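Local atomic coordinates of uncharacterized protein (Neisseria meningitidis, PDB entry 2PLI), a protein that probably takes part in magnesium and cobalt ion transport, this piece being the transporter-associated domain of the CorC efflux protein. Residues I22-I31 / S40-L50. Sequence-based numbering, arbitrary orientation.
Sequences IHAATEIEDI and SSEEADTIGGL. With ZN (zinc ion), chain E; ZN (zinc ion), chain U; ZN (zinc ion), chain B.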
ATOM      1  N   ILE A  22      -0.087   9.914   8.910  1.00  2.07           N
ATOM      2  CA  ILE A  22       0.482   8.566   8.806  1.00  2.17           C
ATOM      3  C   ILE A  22       0.166   7.722  10.051  1.00  2.09           C
ATOM      4  O   ILE A  22       0.439   8.136  11.180  1.00  2.00           O
ATOM      5  CB  ILE A  22       2.038   8.654   8.642  1.00  2.40           C
ATOM      6  CG1 ILE A  22       2.412   9.487   7.415  1.00  4.22           C
ATOM      7  CG2 ILE A  22       2.669   7.251   8.533  1.00  2.15           C
ATOM      8  CD1 ILE A  22       3.913   9.631   7.159  1.00  3.73           C
ATOM      9  N   HIS A  23      -0.383   6.533   9.820  0.50  2.00           N
ATOM     10  CA  HIS A  23      -0.607   5.561  10.879  0.50  2.21           C
ATOM     11  C   HIS A  23       0.749   5.157  11.404  0.50  2.00           C
ATOM     12  O   HIS A  23       1.624   4.762  10.654  0.50  2.00           O
ATOM     13  CB  HIS A  23      -1.326   4.316  10.363  0.50  2.00           C
ATOM     14  CG  HIS A  23      -2.755   4.539  10.001  0.50  2.00           C
ATOM     15  ND1 HIS A  23      -3.646   3.498   9.838  0.50  5.22           N
ATOM     16  CD2 HIS A  23      -3.444   5.671   9.731  0.50  3.84           C
ATOM     17  CE1 HIS A  23      -4.825   3.987   9.498  0.50  2.51           C
ATOM     18  NE2 HIS A  23      -4.729   5.297   9.433  0.50  4.91           N
ATOM     19  N   ALA A  24       0.910   5.204  12.717  1.00  2.25           N
ATOM     20  CA  ALA A  24       2.192   4.834  13.299  1.00  2.60           C
ATOM     21  C   ALA A  24       2.662   3.407  13.019  1.00  2.90           C
ATOM     22  O   ALA A  24       3.871   3.129  13.090  1.00  4.80           O
ATOM     23  CB  ALA A  24       2.175   5.085  14.809  1.00  3.94           C
ATOM     24  N   ALA A  25       1.706   2.526  12.792  1.00  2.01           N
ATOM     25  CA  ALA A  25       1.999   1.123  12.548  1.00  3.41           C
ATOM     26  C   ALA A  25       2.493   0.831  11.119  1.00  2.89           C
ATOM     27  O   ALA A  25       2.928  -0.306  10.831  1.00  4.45           O
ATOM     28  CB  ALA A  25       0.779   0.318  12.893  1.00  4.83           C
ATOM     29  N   THR A  26       2.568   1.874  10.280  1.00  3.10           N
ATOM     30  CA  THR A  26       3.060   1.744   8.894  1.00  3.32           C
ATOM     31  C   THR A  26       4.520   1.232   8.922  1.00  3.15           C
ATOM     32  O   THR A  26       5.353   1.733   9.666  1.00  3.07           O
ATOM     33  CB  THR A  26       3.001   3.054   8.141  1.00  3.42           C
ATOM     34  OG1 THR A  26       1.667   3.566   8.145  1.00  2.00           O
ATOM     35  CG2 THR A  26       3.486   2.842   6.703  1.00  4.71           C
ATOM     36  N   GLU A  27       4.790   0.199   8.143  1.00  4.01           N
ATOM     37  CA  GLU A  27       6.105  -0.409   8.136  1.00  4.26           C
ATOM     38  C   GLU A  27       7.104   0.513   7.480  1.00  5.15           C
ATOM     39  O   GLU A  27       6.821   1.183   6.458  1.00  4.90           O
ATOM     40  CB  GLU A  27       6.016  -1.784   7.454  1.00  4.35           C
ATOM     41  CG  GLU A  27       5.190  -2.743   8.300  1.00  7.20           C
ATOM     42  CD  GLU A  27       4.679  -3.971   7.565  1.00  6.49           C
ATOM     43  OE1 GLU A  27       5.462  -4.704   6.941  1.00  3.04           O
ATOM     44  OE2 GLU A  27       3.447  -4.299   7.581  1.00  9.37           O
ATOM     45  N   ILE A  28       8.293   0.489   8.120  1.00  5.72           N
ATOM     46  CA  ILE A  28       9.339   1.394   7.624  1.00  6.11           C
ATOM     47  C   ILE A  28       9.606   1.205   6.137  1.00  5.40           C
ATOM     48  O   ILE A  28       9.796   2.179   5.425  1.00  5.38           O
ATOM     49  CB  ILE A  28      10.637   1.233   8.474  1.00  6.68           C
ATOM     50  CG1 ILE A  28      10.406   1.726   9.900  1.00  9.80           C
ATOM     51  CG2 ILE A  28      11.784   2.006   7.815  1.00  7.42           C
ATOM     52  CD1 ILE A  28      11.641   1.482  10.832  1.00  8.54           C
ATOM     53  N   GLU A  29       9.554  -0.040   5.634  1.00  5.92           N
ATOM     54  CA  GLU A  29       9.786  -0.259   4.208  1.00  5.90           C
ATOM     55  C   GLU A  29       8.738   0.389   3.324  1.00  5.50           C
ATOM     56  O   GLU A  29       9.037   0.848   2.241  1.00  6.43           O
ATOM     57  CB  GLU A  29       9.857  -1.739   3.876  1.00  6.08           C
ATOM     58  CG  GLU A  29      10.934  -2.468   4.626  1.00  6.82           C
ATOM     59  CD  GLU A  29      10.504  -3.066   5.927  1.00  8.16           C
ATOM     60  OE1 GLU A  29       9.514  -2.655   6.549  1.00  7.72           O
ATOM     61  OE2 GLU A  29      11.188  -4.015   6.345  1.00 12.47           O
ATOM     62  N   ASP A  30       7.510   0.434   3.809  1.00  4.15           N
ATOM     63  CA  ASP A  30       6.444   1.088   3.072  1.00  5.28           C
ATOM     64  C   ASP A  30       6.542   2.611   3.098  1.00  4.76           C
ATOM     65  O   ASP A  30       6.223   3.308   2.095  1.00  5.22           O
ATOM     66  CB  ASP A  30       5.101   0.553   3.518  1.00  4.81           C
ATOM     67  CG  ASP A  30       4.977  -0.957   3.233  1.00  6.97           C
ATOM     68  OD1 ASP A  30       5.353  -1.421   2.126  1.00 10.46           O
ATOM     69  OD2 ASP A  30       4.601  -1.700   4.164  1.00  8.69           O
ATOM     70  N   ILE A  31       7.091   3.235   4.158  1.00  4.55           N
ATOM     71  CA  ILE A  31       7.483   4.633   4.232  1.00  3.80           C
ATOM     72  C   ILE A  31       8.554   4.909   3.181  1.00  4.88           C
ATOM     73  O   ILE A  31       8.483   5.864   2.437  1.00  4.54           O
ATOM     74  CB  ILE A  31       8.023   4.966   5.639  1.00  3.75           C
ATOM     75  CG1 ILE A  31       6.884   4.832   6.687  1.00  3.80           C
ATOM     76  CG2 ILE A  31       8.654   6.354   5.664  1.00  4.79           C
ATOM     77  CD1 ILE A  31       5.763   5.907   6.639  1.00  6.70           C
ATOM     78  N   SER A  40      16.163   2.959   8.222  1.00 18.46           N
ATOM     79  CA  SER A  40      16.490   1.615   8.596  1.00 20.67           C
ATOM     80  C   SER A  40      16.764   1.685  10.079  1.00 21.86           C
ATOM     81  O   SER A  40      17.356   2.642  10.553  1.00 22.44           O
ATOM     82  CB  SER A  40      17.714   1.178   7.785  1.00 21.67           C
ATOM     83  OG  SER A  40      18.425   0.151   8.400  1.00 24.84           O
ATOM     84  N   SER A  41      16.298   0.688  10.813  1.00 22.95           N
ATOM     85  CA  SER A  41      16.596   0.598  12.228  1.00 22.91           C
ATOM     86  C   SER A  41      16.961  -0.831  12.527  1.00 24.14           C
ATOM     87  O   SER A  41      16.503  -1.759  11.864  1.00 24.36           O
ATOM     88  CB  SER A  41      15.385   1.038  13.057  1.00 23.48           C
ATOM     89  OG  SER A  41      15.600   0.846  14.447  1.00 20.11           O
ATOM     90  N   GLU A  42      17.831  -0.999  13.503  1.00 25.14           N
ATOM     91  CA  GLU A  42      18.109  -2.311  14.002  1.00 26.22           C
ATOM     92  C   GLU A  42      16.971  -2.770  14.908  1.00 26.51           C
ATOM     93  O   GLU A  42      16.729  -3.970  15.033  1.00 27.88           O
ATOM     94  CB  GLU A  42      19.433  -2.275  14.755  1.00 26.61           C
ATOM     95  CG  GLU A  42      20.608  -2.040  13.835  1.00 26.69           C
ATOM     96  CD  GLU A  42      20.966  -3.279  13.036  1.00 27.83           C
ATOM     97  OE1 GLU A  42      20.824  -4.403  13.565  1.00 28.00           O
ATOM     98  OE2 GLU A  42      21.417  -3.124  11.890  1.00 28.72           O
ATOM     99  N   GLU A  43      16.282  -1.815  15.530  1.00 25.89           N
ATOM    100  CA  GLU A  43      15.372  -2.095  16.637  1.00 25.23           C
ATOM    101  C   GLU A  43      13.918  -1.665  16.393  1.00 25.06           C
ATOM    102  O   GLU A  43      13.062  -1.926  17.252  1.00 26.04           O
ATOM    103  CB  GLU A  43      15.903  -1.410  17.908  1.00 26.27           C
ATOM    104  CG  GLU A  43      15.647   0.104  17.957  1.00 26.85           C
ATOM    105  CD  GLU A  43      16.491   0.869  18.982  1.00 27.20           C
ATOM    106  OE1 GLU A  43      17.343   0.266  19.673  1.00 29.51           O
ATOM    107  OE2 GLU A  43      16.278   2.102  19.093  1.00 30.71           O
ATOM    108  N   ALA A  44      13.659  -0.976  15.274  1.00 22.25           N
ATOM    109  CA  ALA A  44      12.307  -0.522  14.903  1.00 21.10           C
ATOM    110  C   ALA A  44      11.894  -1.099  13.564  1.00 17.99           C
ATOM    111  O   ALA A  44      12.685  -1.147  12.634  1.00 19.63           O
ATOM    112  CB  ALA A  44      12.243   1.002  14.830  1.00 20.85           C
ATOM    113  N   ASP A  45      10.632  -1.465  13.460  1.00 13.70           N
ATOM    114  CA  ASP A  45      10.066  -1.940  12.201  1.00 11.53           C
ATOM    115  C   ASP A  45       8.971  -1.065  11.580  1.00  9.71           C
ATOM    116  O   ASP A  45       8.591  -1.244  10.400  1.00  8.39           O
ATOM    117  CB  ASP A  45       9.454  -3.276  12.432  1.00 11.35           C
ATOM    118  CG  ASP A  45       9.146  -3.935  11.161  1.00 15.98           C
ATOM    119  OD1 ASP A  45      10.013  -3.828  10.213  1.00 20.59           O
ATOM    120  OD2 ASP A  45       8.031  -4.498  11.061  1.00 26.94           O
ATOM    121  N   THR A  46       8.466  -0.139  12.392  1.00  7.92           N
ATOM    122  CA  THR A  46       7.406   0.779  11.980  1.00  7.36           C
ATOM    123  C   THR A  46       7.856   2.236  12.133  1.00  6.52           C
ATOM    124  O   THR A  46       8.818   2.570  12.853  1.00  6.03           O
ATOM    125  CB  THR A  46       6.124   0.604  12.804  1.00  7.83           C
ATOM    126  OG1 THR A  46       6.352   1.045  14.165  1.00  7.01           O
ATOM    127  CG2 THR A  46       5.610  -0.846  12.802  1.00  7.18           C
ATOM    128  N   ILE A  47       7.098   3.130  11.500  1.00  5.16           N
ATOM    129  CA  ILE A  47       7.475   4.542  11.555  1.00  4.92           C
ATOM    130  C   ILE A  47       7.301   5.071  12.980  1.00  4.95           C
ATOM    131  O   ILE A  47       8.097   5.871  13.434  1.00  5.30           O
ATOM    132  CB  ILE A  47       6.716   5.343  10.506  1.00  5.63           C
ATOM    133  CG1 ILE A  47       7.238   6.783  10.399  1.00  5.54           C
ATOM    134  CG2 ILE A  47       5.218   5.305  10.779  1.00  5.20           C
ATOM    135  CD1 ILE A  47       8.737   6.930  10.132  1.00  7.08           C
ATOM    136  N   GLY A  48       6.262   4.624  13.689  1.00  4.97           N
ATOM    137  CA  GLY A  48       6.080   4.999  15.099  1.00  5.82           C
ATOM    138  C   GLY A  48       7.279   4.567  15.938  1.00  5.58           C
ATOM    139  O   GLY A  48       7.778   5.305  16.799  1.00  3.92           O
ATOM    140  N   GLY A  49       7.740   3.333  15.713  1.00  5.62           N
ATOM    141  CA  GLY A  49       8.943   2.832  16.364  1.00  6.49           C
ATOM    142  C   GLY A  49      10.172   3.657  16.085  1.00  5.60           C
ATOM    143  O   GLY A  49      10.992   3.898  16.998  1.00  6.15           O
ATOM    144  N   LEU A  50      10.326   4.097  14.842  1.00  5.08           N
ATOM    145  CA  LEU A  50      11.440   4.920  14.467  1.00  5.75           C
ATOM    146  C   LEU A  50      11.393   6.301  15.128  1.00  5.42           C
ATOM    147  O   LEU A  50      12.408   6.808  15.609  1.00  5.28           O
ATOM    148  CB  LEU A  50      11.499   5.031  12.951  1.00  6.66           C
ATOM    149  CG  LEU A  50      12.779   5.601  12.385  1.00  9.05           C
ATOM    150  CD1 LEU A  50      13.968   4.653  12.559  1.00 12.13           C
ATOM    151  CD2 LEU A  50      12.588   5.858  10.923  1.00  8.67           C
TER
HETATM  152 ZN    ZN E 703       9.320  -5.027   8.443  1.00 21.35          ZN
HETATM  153 ZN    ZN U 702       2.738  -5.803   6.521  1.00 10.19          ZN
HETATM  154 ZN    ZN B 712      22.080  -5.212  11.223  1.00 41.61          ZN
HETATM  155  O   HOH W   1       4.085   1.378  15.810  1.00 22.93           O
HETATM  156  O   HOH W   2       7.971  -5.681   6.951  1.00 13.75           O
HETATM  157  O   HOH W   3      23.852  -5.602  12.652  1.00 43.38           O
HETATM  158  O   HOH W   4      21.632  -3.649   9.880  1.00 27.43           O
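I28 lies along the backbone of A44-T46, its CG1 3.4 Å from T46 C and its CD1 4.1 Å from both A44 CB and L50 CB. I47 is the second large apolar side chain; with CG1 anti to the backbone N (chi1 -172°), its CG2 falls between N and the carbonyl carbon, where it meets A24 O at 3.4 Å, close to H23 O and I22 CG2. Its CB meets CG1 of I31, the two isoleucines crossing at about a right angle. F72 of strand 70-77 touches both I22 and I47, placing this layer against the sheet. Three backbone bonds, each 2.9 Å, join the segments around the single bridge between E27 and T46: G48 N to A24 O, I47 N to T26 O and I28 N to D45 O. Residues E27 and T46 are both N-caps, and T46 OG1 accepts from G49 N, while a water bound to T46 OG1 also reaches A24 O, weakly. Packing thins at the exposed A25 and S40 and at the partly exposed D45 and E29. There D45 OD1 binds a zinc ion at 2.2 Å, together with a water and H23 of the second subunit; E29, the other residue of this site in the chain, has both carboxylate oxygens at a long 3.0 Å from the zinc, its plane turned 82° from that of D45. E27 OE2 holds another zinc at 2.0 Å with D10 and H13 of the second subunit and D10 of the third; R21 of the second subunit is a further polar partner of E27. With E29 OE1 3.9 Å from D45 OD1, these carboxylates would probably repel each other without a cation, so their zinc probably offsets that charge, while the metal bonds of D45 and E27 tie the paired helix starts to neighbouring subunits.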